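Local structure of protein, Family 18 Chitinase (Crocus vernus, 3SIM) at residues 146-149 with 153-156; 233-238 with 270-275; 127-132 with 166-171; 188-193 with 200-205; 219-224 with 256-261. The protein probably hydrolyses chitin, as a plant glycosyl hydrolase of family 18 built on a TIM barrel. One frame throughout, in Å; residues are numbered along the deposited sequence.

Contact 1 of 5, residues 146-149 with 153-156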
# COMPACT_ATOMS: atom_id res chain seq x y z
N THR A 146 12.10 11.28 -2.17
CA THR A 146 13.33 11.67 -2.82
C THR A 146 14.46 11.69 -1.78
O THR A 146 15.44 11.06 -1.98
CB THR A 146 13.22 13.04 -3.58
OG1 THR A 146 12.31 12.98 -4.67
CG2 THR A 146 14.55 13.44 -4.10
N THR A 147 14.21 12.30 -0.64
CA THR A 147 15.18 12.36 0.46
C THR A 147 15.56 11.02 1.06
O THR A 147 16.69 10.74 1.25
CB THR A 147 14.72 13.28 1.64
OG1 THR A 147 14.56 14.59 1.19
CG2 THR A 147 15.72 13.29 2.77
N LEU A 148 14.57 10.21 1.35
CA LEU A 148 14.75 8.92 1.94
C LEU A 148 15.58 8.01 0.99
O LEU A 148 16.49 7.41 1.44
CB LEU A 148 13.40 8.31 2.32
CG LEU A 148 12.64 8.88 3.53
CD1 LEU A 148 11.36 8.15 3.66
CD2 LEU A 148 13.41 8.81 4.76
N LYS A 149 15.27 8.04 -0.30
CA LYS A 149 16.03 7.32 -1.32
C LYS A 149 17.50 7.81 -1.43
O LYS A 149 18.39 7.03 -1.45
CB LYS A 149 15.31 7.34 -2.67
CG LYS A 149 14.08 6.43 -2.83
CD LYS A 149 13.62 6.31 -4.26
CE LYS A 149 12.45 5.30 -4.46
NZ LYS A 149 12.07 5.02 -5.78
N VAL A 153 17.99 5.25 2.97
CA VAL A 153 17.01 4.68 3.89
C VAL A 153 16.00 3.65 3.30
O VAL A 153 15.62 2.74 3.95
CB VAL A 153 16.30 5.80 4.72
CG1 VAL A 153 15.43 5.19 5.75
CG2 VAL A 153 17.32 6.72 5.34
N ILE A 154 15.55 3.89 2.09
CA ILE A 154 14.67 2.99 1.35
C ILE A 154 15.15 2.66 -0.05
O ILE A 154 15.77 3.43 -0.68
CB ILE A 154 13.20 3.51 1.27
CG1 ILE A 154 13.08 4.73 0.35
CG2 ILE A 154 12.62 3.74 2.62
CD1 ILE A 154 11.82 5.39 0.35
N SER A 155 14.91 1.44 -0.46
CA SER A 155 14.94 0.97 -1.85
C SER A 155 13.82 1.35 -2.84
O SER A 155 14.09 1.67 -3.97
CB SER A 155 15.14 -0.51 -1.90
OG SER A 155 16.39 -0.81 -1.44
N PHE A 156 12.58 1.22 -2.39
CA PHE A 156 11.39 1.45 -3.18
C PHE A 156 10.29 2.26 -2.51
O PHE A 156 10.22 2.40 -1.32
CB PHE A 156 10.81 0.12 -3.72
CG PHE A 156 10.30 -0.81 -2.67
CD1 PHE A 156 11.13 -1.66 -1.99
CD2 PHE A 156 8.96 -0.85 -2.36
CE1 PHE A 156 10.65 -2.50 -1.02
CE2 PHE A 156 8.49 -1.68 -1.42
CZ PHE A 156 9.34 -2.51 -0.74
O HOH W 1 18.65 4.07 -1.97
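The flat groups that meet between Leu-148 and Val-153 are peptide units rather than aromatic rings. Leu-148 O receives a weak hydrogen bond from Val-153 N, 3.0 Å long and bent to 132° at the hydrogen. A second link between main chains runs through a water that donates to Lys-149 O at 3.0 Å and to Ile-154 O at 3.2 Å. To one side of these two polar ties, the Ile-154 side chain packs on the helix. Its chi1 of 71° sets CG1 between the backbone N and the carbonyl carbon, which directs the longer branch onto the helix. Ile-154 CG1 then meets Lys-149 CG at 3.7 Å, while Ile-154 CD1 ends 3.9 Å from Leu-148 CB. Leu-148 CD2 reaches Val-153 CB more loosely, at 4.2 Å. Beyond CG the Lys-149 chain is extended and carries CE to 4.0 Å from Ser-155 O; its NZ is hydrogen-bonded to Ala-179 O. The aliphatic part of this lysine thus packs on isoleucine while its polar end is used in another loop. The contact is the turn from helix 134-150 into strand 156-159, an alpha-to-beta connection of the TIM barrel. Helix 99-116 flanks it, touching Leu-148 through Thr-111 and both Val-153 and Ile-154 through Ile-114, and backbone hydrogen bonds between Ser-155 and Asp-120 and between Phe-156 and Ile-122 set the new strand beside strand 121-125.

Contact 2 of 5, residues 233-238 with 270-275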
# COMPACT_ATOMS: atom_id res chain seq x y z
N GLY A 233 -14.56 -13.73 -11.32
CA GLY A 233 -14.04 -13.32 -12.58
C GLY A 233 -12.77 -12.50 -12.53
O GLY A 233 -12.21 -12.25 -13.53
N PHE A 234 -12.27 -12.19 -11.34
CA PHE A 234 -11.03 -11.46 -11.23
C PHE A 234 -9.90 -12.20 -11.98
O PHE A 234 -9.21 -11.61 -12.73
CB PHE A 234 -10.61 -11.24 -9.77
CG PHE A 234 -9.21 -10.67 -9.58
CD1 PHE A 234 -8.14 -11.49 -9.39
CD2 PHE A 234 -8.98 -9.32 -9.49
CE1 PHE A 234 -6.92 -11.00 -9.16
CE2 PHE A 234 -7.71 -8.85 -9.29
CZ PHE A 234 -6.70 -9.71 -9.17
N PHE A 235 -9.80 -13.49 -11.81
CA PHE A 235 -8.81 -14.30 -12.51
C PHE A 235 -8.93 -14.36 -14.04
O PHE A 235 -7.98 -14.51 -14.68
CB PHE A 235 -8.50 -15.65 -11.82
CG PHE A 235 -7.79 -15.51 -10.52
CD1 PHE A 235 -6.50 -15.04 -10.49
CD2 PHE A 235 -8.40 -15.79 -9.32
CE1 PHE A 235 -5.85 -14.89 -9.35
CE2 PHE A 235 -7.74 -15.65 -8.16
CZ PHE A 235 -6.45 -15.17 -8.18
N ASP A 236 -10.14 -14.23 -14.58
CA ASP A 236 -10.34 -14.08 -16.01
C ASP A 236 -9.76 -12.78 -16.59
O ASP A 236 -9.13 -12.79 -17.57
CB ASP A 236 -11.80 -14.23 -16.38
CG ASP A 236 -12.34 -15.59 -16.03
OD1 ASP A 236 -11.59 -16.54 -16.08
OD2 ASP A 236 -13.48 -15.71 -15.66
N ALA A 237 -10.03 -11.69 -15.91
CA ALA A 237 -9.45 -10.41 -16.22
C ALA A 237 -7.91 -10.46 -16.06
O ALA A 237 -7.21 -10.00 -16.87
CB ALA A 237 -10.05 -9.38 -15.37
N ALA A 238 -7.44 -11.07 -15.00
CA ALA A 238 -6.03 -11.17 -14.74
C ALA A 238 -5.33 -11.97 -15.84
O ALA A 238 -4.28 -11.64 -16.26
CB ALA A 238 -5.76 -11.72 -13.46
N GLN A 270 -0.73 -16.06 -5.92
CA GLN A 270 0.66 -16.36 -6.09
C GLN A 270 0.95 -17.49 -7.11
O GLN A 270 1.77 -17.32 -7.95
CB GLN A 270 1.33 -16.62 -4.73
CG GLN A 270 1.52 -15.43 -3.85
CD GLN A 270 2.02 -15.78 -2.47
OE1 GLN A 270 1.26 -16.00 -1.60
NE2 GLN A 270 3.28 -15.80 -2.31
N ALA A 271 0.19 -18.56 -7.03
CA ALA A 271 0.23 -19.67 -7.98
C ALA A 271 -0.11 -19.20 -9.38
O ALA A 271 0.57 -19.54 -10.26
CB ALA A 271 -0.66 -20.77 -7.59
N PHE A 272 -1.10 -18.34 -9.49
CA PHE A 272 -1.47 -17.75 -10.76
C PHE A 272 -0.28 -16.95 -11.33
O PHE A 272 0.00 -17.08 -12.43
CB PHE A 272 -2.73 -16.87 -10.68
CG PHE A 272 -3.04 -16.10 -11.95
CD1 PHE A 272 -3.65 -16.69 -13.00
CD2 PHE A 272 -2.64 -14.79 -12.12
CE1 PHE A 272 -3.86 -16.03 -14.13
CE2 PHE A 272 -2.88 -14.14 -13.26
CZ PHE A 272 -3.50 -14.76 -14.27
N LEU A 273 0.39 -16.15 -10.53
CA LEU A 273 1.47 -15.29 -11.01
C LEU A 273 2.64 -16.06 -11.65
O LEU A 273 3.17 -15.71 -12.64
CB LEU A 273 1.94 -14.37 -9.90
CG LEU A 273 1.04 -13.15 -9.71
CD1 LEU A 273 1.24 -12.55 -8.41
CD2 LEU A 273 1.12 -12.13 -10.85
N VAL A 274 2.97 -17.15 -11.02
CA VAL A 274 4.12 -17.93 -11.28
C VAL A 274 3.93 -19.00 -12.41
O VAL A 274 4.88 -19.50 -12.87
CB VAL A 274 4.49 -18.46 -9.89
CG1 VAL A 274 4.42 -19.89 -9.70
CG2 VAL A 274 5.54 -17.70 -9.21
N SER A 275 2.69 -19.26 -12.82
CA SER A 275 2.33 -20.26 -13.83
C SER A 275 2.65 -19.92 -15.30
O SER A 275 2.76 -18.79 -15.63
CB SER A 275 0.86 -20.62 -13.69
OG SER A 275 0.02 -19.58 -14.06
OXT SER A 275 2.80 -20.81 -16.13
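Phe-235 and Phe-272 form an aromatic, purely apolar contact between two neighbouring outer helices of the TIM barrel, 230-243 and 264-274. The ring centroids are 5.4 Å apart and the planes are inclined at 53°, an oblique pairing. Phe-235 CD1 lies over one face of the Phe-272 ring, off centre, 3.9 Å from Phe-272 CG, and Phe-235 CE1 is 3.9 Å from Phe-272 CB. One turn further on, the methyl of Ala-238 meets the far part of the same ring, CB to Phe-272 CE2 3.8 Å. Phe-272 can span the gap because its ring is swung opposite the backbone N (chi1 172°), which directs the ring at helix 230-243. Within helix 230-243, Phe-234 CD1 sits 4.0 Å above the centre of one face of the Phe-235 ring. At the C-terminus, Ser-275 OG donates to Phe-272 O over 3.0 Å. Lys-242 adds a cation-pi contact to the Phe-272 ring and bonds to Phe-272 O and Ser-275 O, tying the chain end to helix 230-243, whose Phe-234 and Ala-238 rest inward on Ile-217 of strand 215-220.

Contact 3 of 5, residues 127-132 with 166-171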
# COMPACT_ATOMS: atom_id res chain seq x y z
N GLU A 127 -6.06 9.27 2.07
CA GLU A 127 -7.34 9.21 1.39
C GLU A 127 -8.33 10.45 1.55
O GLU A 127 -9.40 10.47 1.03
CB GLU A 127 -8.01 7.85 1.66
CG GLU A 127 -7.14 6.60 1.36
CD GLU A 127 -7.85 5.25 1.52
OE1 GLU A 127 -8.96 5.19 1.95
OE2 GLU A 127 -7.28 4.24 1.21
N HIS A 128 -7.93 11.41 2.37
CA HIS A 128 -8.72 12.58 2.63
C HIS A 128 -7.88 13.84 2.59
O HIS A 128 -6.85 13.90 3.15
CB HIS A 128 -9.54 12.45 3.91
CG HIS A 128 -10.30 11.17 4.00
ND1 HIS A 128 -11.59 11.05 3.57
CD2 HIS A 128 -9.95 9.96 4.46
CE1 HIS A 128 -11.99 9.82 3.74
NE2 HIS A 128 -11.02 9.13 4.28
N PHE A 129 -8.36 14.79 1.82
CA PHE A 129 -7.65 16.00 1.46
C PHE A 129 -8.40 17.35 1.73
O PHE A 129 -8.06 18.33 1.19
CB PHE A 129 -7.05 15.90 0.05
CG PHE A 129 -6.25 14.64 -0.24
CD1 PHE A 129 -4.90 14.62 -0.09
CD2 PHE A 129 -6.84 13.51 -0.66
CE1 PHE A 129 -4.16 13.48 -0.36
CE2 PHE A 129 -6.10 12.37 -0.90
CZ PHE A 129 -4.78 12.38 -0.79
N GLN A 130 -9.41 17.33 2.57
CA GLN A 130 -10.26 18.46 2.86
C GLN A 130 -9.58 19.64 3.56
O GLN A 130 -10.08 20.69 3.57
CB GLN A 130 -11.50 18.04 3.63
CG GLN A 130 -12.58 17.43 2.86
CD GLN A 130 -13.63 16.83 3.76
OE1 GLN A 130 -14.61 17.44 4.02
NE2 GLN A 130 -13.43 15.63 4.19
N ASN A 131 -8.43 19.42 4.15
CA ASN A 131 -7.65 20.46 4.80
C ASN A 131 -6.28 20.77 4.13
O ASN A 131 -5.39 21.27 4.76
CB ASN A 131 -7.45 20.15 6.29
CG ASN A 131 -8.74 19.91 7.03
OD1 ASN A 131 -9.60 20.71 7.01
ND2 ASN A 131 -8.87 18.79 7.63
N THR A 132 -6.14 20.41 2.86
CA THR A 132 -4.96 20.56 2.07
C THR A 132 -5.26 20.88 0.60
O THR A 132 -6.37 21.06 0.24
CB THR A 132 -4.02 19.31 2.16
OG1 THR A 132 -2.70 19.71 1.86
CG2 THR A 132 -4.48 18.17 1.23
N ASP A 166 -7.77 10.62 -7.45
CA ASP A 166 -6.86 10.67 -8.56
C ASP A 166 -6.21 12.05 -8.77
O ASP A 166 -5.13 12.09 -9.19
CB ASP A 166 -7.51 10.19 -9.86
CG ASP A 166 -7.39 8.69 -10.08
OD1 ASP A 166 -6.49 8.05 -9.60
OD2 ASP A 166 -8.22 8.24 -10.74
N GLU A 167 -6.91 13.13 -8.46
CA GLU A 167 -6.41 14.47 -8.69
C GLU A 167 -5.12 14.74 -7.89
O GLU A 167 -4.18 15.21 -8.41
CB GLU A 167 -7.49 15.55 -8.44
CG GLU A 167 -7.00 16.96 -8.70
CD GLU A 167 -8.04 18.07 -8.56
OE1 GLU A 167 -9.04 17.89 -7.91
OE2 GLU A 167 -7.82 19.13 -9.10
N TYR A 168 -5.15 14.34 -6.62
CA TYR A 168 -4.04 14.41 -5.67
C TYR A 168 -2.83 13.54 -5.99
O TYR A 168 -1.76 14.02 -6.09
CB TYR A 168 -4.56 14.13 -4.26
CG TYR A 168 -5.72 15.01 -3.88
CD1 TYR A 168 -5.53 16.30 -3.50
CD2 TYR A 168 -7.01 14.56 -4.01
CE1 TYR A 168 -6.55 17.10 -3.22
CE2 TYR A 168 -8.08 15.37 -3.70
CZ TYR A 168 -7.84 16.65 -3.31
OH TYR A 168 -8.87 17.46 -2.98
N TYR A 169 -3.09 12.28 -6.28
CA TYR A 169 -2.11 11.34 -6.75
C TYR A 169 -1.47 11.63 -8.13
O TYR A 169 -0.33 11.39 -8.32
CB TYR A 169 -2.57 9.88 -6.55
CG TYR A 169 -2.60 9.52 -5.08
CD1 TYR A 169 -1.45 9.17 -4.44
CD2 TYR A 169 -3.76 9.62 -4.31
CE1 TYR A 169 -1.41 8.90 -3.14
CE2 TYR A 169 -3.74 9.33 -2.96
CZ TYR A 169 -2.54 8.98 -2.38
OH TYR A 169 -2.44 8.69 -1.10
N LEU A 170 -2.24 12.12 -9.07
CA LEU A 170 -1.73 12.55 -10.36
C LEU A 170 -0.76 13.74 -10.27
O LEU A 170 0.21 13.77 -10.90
CB LEU A 170 -2.84 12.79 -11.40
CG LEU A 170 -3.54 11.56 -12.02
CD1 LEU A 170 -4.77 11.96 -12.71
CD2 LEU A 170 -2.59 10.77 -12.88
N ALA A 171 -1.08 14.67 -9.41
CA ALA A 171 -0.16 15.76 -9.13
C ALA A 171 1.17 15.20 -8.58
O ALA A 171 2.15 15.56 -9.05
CB ALA A 171 -0.74 16.69 -8.17
O HOH W 2 -8.61 19.62 -1.12
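Phe-129 and Tyr-168 lay their rings on each other in an offset stack, with centroids 4.1 Å apart and planes only 8° from parallel. Both side chains adopt the same first torsion, CG opposite the carbonyl carbon (chi1 -50° for Phe-129 and -53° for Tyr-168), but they advance from facing backbones, and the rings slide past each other in opposite senses. In this offset each methylene lies over the partner's ring: Phe-129 CB is 3.7 Å from the centroid of Tyr-168, and Tyr-168 CB is 3.9 Å from that of Phe-129, a reciprocal pair of CH-pi contacts. The sliding also carries the Tyr-168 hydroxyl past Phe-129 CB toward the loop backbone. There a water joins the two segments, donating to Phe-129 O at 2.7 Å and hydrogen-bonding with Tyr-168 OH at 2.9 Å. Phe-129 O also accepts from Thr-132 N at 3.3 Å, closing a type I beta turn.

This loop follows barrel strand 121-125, and Glu-127 at its start ends the DxxDxDxE signature of family 18, whose final glutamate acts as proton donor in active relatives. Tyr-169, next to Tyr-168 on helix 166-175, meets the Phe-129 side chain at about a right angle, CE2 coming to the rim of the ring 3.9 Å from Phe-129 CZ. Its hydroxyl is bound by Tyr-126 O. Thr-132 CG2 lies in plane at the edge of the Phe-129 ring, and Phe-137 of helix 134-150 makes edge-to-face contacts with both Phe-129 and Tyr-169.

Contact 4 of 5, residues 188-193 with 200-205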
# COMPACT_ATOMS: atom_id res chain seq x y z
N LYS A 188 -10.83 -2.28 -5.62
CA LYS A 188 -11.97 -2.55 -4.76
C LYS A 188 -12.91 -1.32 -4.59
O LYS A 188 -14.00 -1.45 -4.20
CB LYS A 188 -11.60 -3.24 -3.44
CG LYS A 188 -10.55 -2.61 -2.63
CD LYS A 188 -9.14 -2.99 -3.12
CE LYS A 188 -8.06 -2.43 -2.26
NZ LYS A 188 -8.62 -1.83 -1.20
N ALA A 189 -12.44 -0.16 -4.98
CA ALA A 189 -13.21 1.06 -4.99
C ALA A 189 -14.42 1.11 -5.94
O ALA A 189 -15.34 1.77 -5.69
CB ALA A 189 -12.34 2.26 -5.13
N TYR A 190 -14.36 0.37 -7.03
CA TYR A 190 -15.47 0.30 -7.95
C TYR A 190 -16.65 -0.52 -7.41
O TYR A 190 -16.50 -1.26 -6.47
CB TYR A 190 -14.99 -0.22 -9.28
CG TYR A 190 -14.00 0.67 -10.03
CD1 TYR A 190 -14.43 1.74 -10.78
CD2 TYR A 190 -12.67 0.38 -10.05
CE1 TYR A 190 -13.56 2.50 -11.46
CE2 TYR A 190 -11.81 1.15 -10.72
CZ TYR A 190 -12.26 2.21 -11.41
OH TYR A 190 -11.41 2.95 -12.09
N ASP A 191 -17.81 -0.40 -8.04
CA ASP A 191 -19.03 -1.09 -7.64
C ASP A 191 -18.90 -2.59 -7.69
O ASP A 191 -18.18 -3.11 -8.44
CB ASP A 191 -20.20 -0.87 -8.59
CG ASP A 191 -20.68 0.46 -8.60
OD1 ASP A 191 -20.59 1.19 -7.60
OD2 ASP A 191 -21.13 0.80 -9.66
N SER A 192 -19.71 -3.23 -6.88
CA SER A 192 -19.84 -4.68 -6.77
C SER A 192 -20.36 -5.34 -8.06
O SER A 192 -20.08 -6.45 -8.33
CB SER A 192 -20.67 -5.05 -5.53
OG SER A 192 -22.02 -4.71 -5.68
N SER A 193 -21.09 -4.58 -8.84
CA SER A 193 -21.56 -4.98 -10.15
C SER A 193 -20.52 -5.06 -11.30
O SER A 193 -20.82 -5.55 -12.34
CB SER A 193 -22.69 -4.07 -10.57
OG SER A 193 -22.22 -2.77 -10.82
N LEU A 200 -11.46 -4.53 -17.02
CA LEU A 200 -10.43 -4.33 -17.99
C LEU A 200 -10.43 -2.87 -18.52
O LEU A 200 -9.40 -2.32 -18.71
CB LEU A 200 -10.46 -5.39 -19.11
CG LEU A 200 -10.15 -6.85 -18.74
CD1 LEU A 200 -10.62 -7.84 -19.76
CD2 LEU A 200 -8.73 -7.07 -18.42
N GLY A 201 -11.60 -2.30 -18.74
CA GLY A 201 -11.72 -0.89 -19.07
C GLY A 201 -11.16 0.03 -17.97
O GLY A 201 -10.48 0.98 -18.25
N TYR A 202 -11.42 -0.31 -16.73
CA TYR A 202 -10.87 0.44 -15.60
C TYR A 202 -9.34 0.34 -15.54
O TYR A 202 -8.71 1.30 -15.31
CB TYR A 202 -11.52 0.10 -14.25
CG TYR A 202 -13.00 0.42 -14.11
CD1 TYR A 202 -13.58 1.51 -14.75
CD2 TYR A 202 -13.82 -0.40 -13.39
CE1 TYR A 202 -14.91 1.76 -14.65
CE2 TYR A 202 -15.14 -0.15 -13.29
CZ TYR A 202 -15.68 0.92 -13.91
OH TYR A 202 -16.99 1.14 -13.77
N TYR A 203 -8.80 -0.84 -15.77
CA TYR A 203 -7.39 -1.04 -15.81
C TYR A 203 -6.70 -0.23 -16.90
O TYR A 203 -5.76 0.44 -16.63
CB TYR A 203 -6.96 -2.52 -15.96
CG TYR A 203 -5.46 -2.58 -16.05
CD1 TYR A 203 -4.81 -2.52 -17.24
CD2 TYR A 203 -4.71 -2.55 -14.91
CE1 TYR A 203 -3.45 -2.48 -17.28
CE2 TYR A 203 -3.38 -2.52 -14.93
CZ TYR A 203 -2.73 -2.49 -16.09
OH TYR A 203 -1.39 -2.47 -16.08
N ASN A 204 -7.20 -0.28 -18.10
CA ASN A 204 -6.66 0.51 -19.17
C ASN A 204 -6.77 2.04 -18.89
O ASN A 204 -5.88 2.74 -19.22
CB ASN A 204 -7.14 0.08 -20.54
CG ASN A 204 -6.69 -1.37 -20.94
OD1 ASN A 204 -5.56 -1.73 -20.99
ND2 ASN A 204 -7.62 -2.12 -21.28
N ASN A 205 -7.84 2.47 -18.25
CA ASN A 205 -8.01 3.85 -17.85
C ASN A 205 -6.90 4.28 -16.84
O ASN A 205 -6.30 5.28 -17.03
CB ASN A 205 -9.36 4.10 -17.17
CG ASN A 205 -10.58 4.05 -18.11
OD1 ASN A 205 -10.52 4.19 -19.29
ND2 ASN A 205 -11.72 3.90 -17.50
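Before the chain reaches Tyr-190, the residue that stacks on Tyr-202, it passes through a short 3-10 segment at Lys-188 and Ala-189. Lys-188 makes a cation-pi contact with Trp-253, and Ala-189 touches Phe-162. At Tyr-190 the side chain turns to helix 196-209, its CG opposite the carbonyl carbon (chi1 -65°), a setting that lays the ring flat on that of Tyr-202. The centroids are 3.6 Å apart and the planes differ by 3°, an offset stack with little offset. Tyr-202 CD2 stands 3.3 Å above the plane of the Tyr-190 ring and over its centre, while Tyr-190 CE1 stands 3.2 Å above the plane of the Tyr-202 ring. The nearest pair, Tyr-190 CD1 to Tyr-202 CE2 at 3.2 Å, is short for two aromatic carbons, and at this resolution may partly reflect coordinate error.

The rings run in opposite directions. Tyr-190 OH reaches the base of Tyr-202, 3.6 Å from its CB, whereas Tyr-202 OH stays beside the Tyr-190 ring, 4.0 Å from CD1. Tyr-202 reaches this parallel setting through a chi2 of -34°, well away from the usual perpendicular value near 90°. In the barrel the contact folds the beta-to-alpha loop after strand 182-184 back onto the helix that the loop leads into, near the protein surface. The loop is held by a backbone bond between Tyr-190 and Gly-227, and the Tyr-190 side chain also touches Pro-163. Further along, Asp-191 O accepts from Thr-194 OG1, and Ser-192 touches Pro-225.

Contact 5 of 5, residues 219-224 with 256-261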
# COMPACT_ATOMS: atom_id res chain seq x y z
N PHE A 219 -7.39 -6.91 -5.25
CA PHE A 219 -8.65 -7.30 -4.64
C PHE A 219 -8.62 -7.22 -3.09
O PHE A 219 -7.60 -7.23 -2.50
CB PHE A 219 -9.12 -8.68 -5.10
CG PHE A 219 -8.20 -9.83 -4.75
CD1 PHE A 219 -8.25 -10.44 -3.55
CD2 PHE A 219 -7.30 -10.32 -5.68
CE1 PHE A 219 -7.40 -11.52 -3.26
CE2 PHE A 219 -6.47 -11.37 -5.39
CZ PHE A 219 -6.52 -11.96 -4.19
N SER A 220 -9.80 -7.20 -2.51
CA SER A 220 -10.02 -7.24 -1.07
C SER A 220 -10.59 -8.58 -0.62
O SER A 220 -11.34 -9.19 -1.30
CB SER A 220 -10.95 -6.11 -0.61
OG SER A 220 -11.52 -6.30 0.64
N THR A 221 -10.13 -9.02 0.51
CA THR A 221 -10.61 -10.20 1.18
C THR A 221 -11.57 -9.84 2.37
O THR A 221 -11.85 -10.63 3.17
CB THR A 221 -9.42 -11.11 1.57
OG1 THR A 221 -8.66 -10.49 2.60
CG2 THR A 221 -8.57 -11.48 0.28
N GLY A 222 -11.99 -8.59 2.43
CA GLY A 222 -12.84 -8.03 3.46
C GLY A 222 -14.31 -8.47 3.42
O GLY A 222 -14.75 -9.01 2.48
N PRO A 223 -15.06 -8.25 4.47
CA PRO A 223 -16.39 -8.81 4.51
C PRO A 223 -17.42 -8.01 3.71
O PRO A 223 -18.52 -8.43 3.66
CB PRO A 223 -16.72 -8.80 6.00
CG PRO A 223 -15.95 -7.75 6.51
CD PRO A 223 -14.69 -7.67 5.76
N HIS A 224 -17.03 -6.89 3.13
CA HIS A 224 -17.91 -6.00 2.44
C HIS A 224 -17.68 -6.02 0.93
O HIS A 224 -16.61 -6.04 0.48
CB HIS A 224 -17.77 -4.58 3.01
ND1 HIS A 224 -19.12 -4.72 5.12
CE1 HIS A 224 -18.95 -4.65 6.42
NE2 HIS A 224 -17.68 -4.40 6.66
N ASP A 256 -5.10 -9.56 7.43
CA ASP A 256 -5.94 -9.53 8.57
C ASP A 256 -7.38 -10.02 8.27
O ASP A 256 -7.89 -10.76 9.01
CB ASP A 256 -5.88 -8.16 9.21
CG ASP A 256 -4.45 -7.76 9.56
OD1 ASP A 256 -3.72 -7.32 8.72
OD2 ASP A 256 -4.08 -7.97 10.65
N THR A 257 -7.95 -9.54 7.20
CA THR A 257 -9.20 -10.04 6.65
C THR A 257 -9.16 -11.46 6.11
O THR A 257 -10.07 -12.15 6.25
CB THR A 257 -9.98 -9.04 5.74
OG1 THR A 257 -9.30 -8.81 4.52
CG2 THR A 257 -10.23 -7.76 6.48
N SER A 258 -8.05 -11.84 5.51
CA SER A 258 -7.86 -13.14 4.95
C SER A 258 -7.88 -14.30 5.94
O SER A 258 -8.02 -15.37 5.52
CB SER A 258 -6.62 -13.22 4.03
OG SER A 258 -6.73 -12.43 2.93
N LYS A 259 -7.75 -14.06 7.24
CA LYS A 259 -7.77 -15.13 8.22
C LYS A 259 -9.09 -15.91 8.08
O LYS A 259 -9.11 -17.06 8.17
CB LYS A 259 -7.64 -14.54 9.61
CG LYS A 259 -7.72 -15.45 10.74
CD LYS A 259 -7.48 -14.69 12.01
CE LYS A 259 -6.93 -15.52 13.06
N SER A 260 -10.17 -15.22 7.79
CA SER A 260 -11.44 -15.87 7.68
C SER A 260 -11.67 -16.84 6.49
O SER A 260 -12.47 -17.70 6.62
CB SER A 260 -12.59 -14.96 8.01
OG SER A 260 -12.90 -14.09 7.02
N SER A 261 -10.94 -16.65 5.39
CA SER A 261 -10.95 -17.48 4.20
C SER A 261 -9.75 -18.46 4.17
O SER A 261 -9.45 -19.08 3.18
CB SER A 261 -10.99 -16.58 2.97
OG SER A 261 -9.97 -15.67 2.92
O HOH W 3 -11.40 -13.47 4.05
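A cluster of hydroxyls joins Thr-221, just past strand 215-220, to Thr-257 and Ser-258 of the short, weakly bonded helix that follows strand 250-253. Thr-221 OG1 and Thr-257 OG1 are hydrogen-bonded at 2.6 Å, and either may be the donor. The same Thr-221 OG1 is 2.8 Å from Ser-258 OG, a second possible bond that the competition for its one proton leaves unsettled. Both threonines place OG1 between their own backbone N and carbonyl carbon (chi1 69° in each), and this points the two oxygens at each other while the methyls diverge; Thr-257 CG2 comes to lie 4.0 Å from Gly-222 CA.

The two strands are parallel neighbours in the TIM barrel, and the contact joins the loops at their C-terminal ends, the side of the barrel on which this fold carries its active site. A backbone bond between Thr-221 and Trp-253 extends the pairing to the brink of the loop. The segment 219-224 turns sharply here in an ST turn, with Gly-222 N donating to Ser-220 OG at 2.9 Å and 159°.

A water completes the crossing: it donates to Thr-221 O at 3.0 Å and to Thr-257 O at 2.9 Å, and accepts from Ser-261 OG at 2.9 Å. The hydroxyls have further partners on their own side of the contact. Thr-257 OG1 is bonded to Thr-254 N, and Ser-258 OG to Thr-254 O and to Glu-266 OE1 of helix 264-274.

In the fold
Contact 3 is buried and contact 4 lies at the surface, yet both rest on an offset aromatic stack between a beta-to-alpha loop and an outer helix. Contacts 1, 2 and 5 are partly buried and differ more in chemistry: aliphatic packing with main-chain bonds at a helix-to-strand turn, an oblique phenylalanine pair between helices, and hydroxyls with a water beyond two strand ends. Contacts 2 and 5 involve elements consecutive in the chain, strand 215-220 then helix 230-243, and helix 255-258 then helix 264-274; they meet at Phe-234 CE1 and Phe-219 CD2, 3.6 Å apart. Contact 4 touches contact 2 through Leu-200 and contact 5 through Lys-188. Contact 1 lies apart, its centre about 31 Å from theirs.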